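Long-range contact in D-glycerate 3-kinase (Cryptococcus neoformans var. grubii serotype A, PDB 6CKG), which probably phosphorylates D-glycerate at its 3-hydroxyl, using ATP as the phosphate donor: residues 48-53 with 247-252. Numbering follows the deposited sequence.
Sequences LVVGVQ and CFVQIQ
Gly51 and Phe248 form the closest pair between two parallel strands, 48-53 and 247-252, with their CA atoms 4.6 Å apart. Five backbone hydrogen bonds zip the strands together from Val49 O to Ile251 N; Gly51 uses both its groups, its N bonding Cys247 O and its O accepting Val249 N at 2.8 Å. The lack of a side chain at Gly51 lets the Phe248 ring lean across the neighbouring strand, one face over Gly51 O, which sits 3.7 Å above the ring plane toward the rim. The ring edge meets Gln53 CB, 3.7 Å from Phe248 CE1, and Trp309 adds a second aromatic ring.

On the opposite face, the side chains that meet across the strands are apolar. Cys247 SG lies between its backbone N and carbonyl carbon (chi1 63°), a rotation that carries it to Val50 CG2 at 3.7 Å and beside the Leu48 methyls. Val249 CG2 touches Val50 CG1 at 4.0 Å, with Phe27 of helix 19-38 also against Val249.

Towards the C-terminal ends the side-chain contact turns polar while the backbone pairing continues. Gln53 and Gln250 run side by side, their amide planes 75° apart, and Gln250 NE2 donates to Gln53 OE1 at 3.2 Å, approaching obliquely to the acceptor's amide plane. Trp182 O and Arg315 NE hold the other ends of these amides. The more open side is at partly exposed Ile251, where a water lies within hydrogen-bonding reach of both Gln53 OE1 and Ile251 O. Flanked by strands 176-180 and 313-318, the pair forms the centre of five parallel strands in the order 2-3-1-4-5, with antiparallel strand 324-329 added at the edge, consistent with the P-loop kinase fold.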
loop_
_atom_site.group_PDB
_atom_site.type_symbol
_atom_site.label_atom_id
_atom_site.label_comp_id
_atom_site.label_asym_id
_atom_site.label_seq_id
_atom_site.Cartn_x
_atom_site.Cartn_y
_atom_site.Cartn_z
ATOM N N LEU A 48 -15.818 8.264 -0.877
ATOM C CA LEU A 48 -14.504 8.877 -1.007
ATOM C C LEU A 48 -13.451 7.788 -0.891
ATOM O O LEU A 48 -13.443 7.047 0.092
ATOM C CB LEU A 48 -14.302 9.924 0.088
ATOM C CG LEU A 48 -12.923 10.584 0.172
ATOM C CD1 LEU A 48 -12.758 11.599 -0.974
ATOM C CD2 LEU A 48 -12.741 11.270 1.544
ATOM N N VAL A 49 -12.566 7.676 -1.880
ATOM C CA VAL A 49 -11.479 6.698 -1.828
ATOM C C VAL A 49 -10.238 7.394 -1.274
ATOM O O VAL A 49 -9.671 8.284 -1.916
ATOM C CB VAL A 49 -11.176 6.078 -3.200
ATOM C CG1 VAL A 49 -10.063 5.040 -3.053
ATOM C CG2 VAL A 49 -12.420 5.443 -3.807
ATOM N N VAL A 50 -9.800 6.960 -0.100
ATOM C CA VAL A 50 -8.601 7.476 0.543
ATOM C C VAL A 50 -7.491 6.451 0.339
ATOM O O VAL A 50 -7.532 5.368 0.927
ATOM C CB VAL A 50 -8.838 7.729 2.040
ATOM C CG1 VAL A 50 -7.614 8.349 2.681
ATOM C CG2 VAL A 50 -10.088 8.602 2.268
ATOM N N GLY A 51 -6.489 6.783 -0.479
ATOM C CA GLY A 51 -5.279 5.967 -0.536
ATOM C C GLY A 51 -4.396 6.212 0.683
ATOM O O GLY A 51 -4.294 7.325 1.191
ATOM N N VAL A 52 -3.744 5.152 1.150
ATOM C CA VAL A 52 -2.860 5.239 2.311
ATOM C C VAL A 52 -1.586 4.470 2.000
ATOM O O VAL A 52 -1.644 3.315 1.561
ATOM C CB VAL A 52 -3.519 4.681 3.591
ATOM C CG1 VAL A 52 -2.522 4.712 4.759
ATOM C CG2 VAL A 52 -4.787 5.466 3.937
ATOM N N GLN A 53 -0.431 5.108 2.196
ATOM C CA GLN A 53 0.839 4.411 2.010
ATOM C C GLN A 53 1.761 4.736 3.174
ATOM O O GLN A 53 1.780 5.862 3.682
ATOM C CB GLN A 53 1.500 4.759 0.663
ATOM C CG GLN A 53 2.819 3.962 0.342
ATOM C CD GLN A 53 4.063 4.547 1.005
ATOM O OE1 GLN A 53 4.123 5.740 1.295
ATOM N NE2 GLN A 53 5.057 3.704 1.255
ATOM N N CYS A 247 -8.042 10.913 -2.672
ATOM C CA CYS A 247 -7.151 11.689 -1.818
ATOM C C CYS A 247 -6.189 10.712 -1.154
ATOM O O CYS A 247 -6.339 9.496 -1.268
ATOM C CB CYS A 247 -7.954 12.525 -0.795
ATOM S SG CYS A 247 -8.911 11.515 0.373
ATOM N N PHE A 248 -5.191 11.241 -0.450
ATOM C CA PHE A 248 -4.070 10.379 -0.088
ATOM C C PHE A 248 -3.492 10.780 1.259
ATOM O O PHE A 248 -3.330 11.972 1.552
ATOM C CB PHE A 248 -2.964 10.453 -1.163
ATOM C CG PHE A 248 -2.145 9.179 -1.310
ATOM C CD1 PHE A 248 -1.145 8.873 -0.403
ATOM C CD2 PHE A 248 -2.373 8.304 -2.367
ATOM C CE1 PHE A 248 -0.361 7.715 -0.547
ATOM C CE2 PHE A 248 -1.598 7.133 -2.519
ATOM C CZ PHE A 248 -0.586 6.851 -1.606
ATOM N N VAL A 249 -3.141 9.772 2.051
ATOM C CA VAL A 249 -2.452 9.948 3.327
ATOM C C VAL A 249 -1.170 9.133 3.270
ATOM O O VAL A 249 -1.215 7.933 2.970
ATOM C CB VAL A 249 -3.322 9.495 4.516
ATOM C CG1 VAL A 249 -2.562 9.666 5.840
ATOM C CG2 VAL A 249 -4.654 10.276 4.548
ATOM N N GLN A 250 -0.036 9.766 3.569
ATOM C CA GLN A 250 1.248 9.074 3.527
ATOM C C GLN A 250 1.986 9.221 4.853
ATOM O O GLN A 250 2.059 10.315 5.412
ATOM C CB GLN A 250 2.122 9.599 2.374
ATOM C CG GLN A 250 3.544 9.056 2.414
ATOM C CD GLN A 250 4.430 9.623 1.311
ATOM O OE1 GLN A 250 4.560 10.836 1.168
ATOM N NE2 GLN A 250 5.027 8.741 0.520
ATOM N N ILE A 251 2.521 8.116 5.361
ATOM C CA ILE A 251 3.408 8.138 6.518
ATOM C C ILE A 251 4.829 7.979 5.986
ATOM O O ILE A 251 5.175 6.935 5.424
ATOM C CB ILE A 251 3.065 7.032 7.523
ATOM C CG1 ILE A 251 1.600 7.151 7.961
ATOM C CG2 ILE A 251 3.980 7.136 8.727
ATOM C CD1 ILE A 251 1.094 5.962 8.763
ATOM N N GLN A 252 5.648 9.018 6.140
ATOM C CA GLN A 252 6.991 9.031 5.572
ATOM C C GLN A 252 8.010 9.063 6.701
ATOM O O GLN A 252 8.024 10.034 7.480
ATOM C CB GLN A 252 7.173 10.245 4.661
ATOM C CG GLN A 252 8.541 10.340 4.023
ATOM C CD GLN A 252 8.671 11.591 3.185
ATOM O OE1 GLN A 252 8.338 11.600 1.996
ATOM N NE2 GLN A 252 9.134 12.660 3.806
HETATM O O HOH W 1 6.329 6.423 3.105
#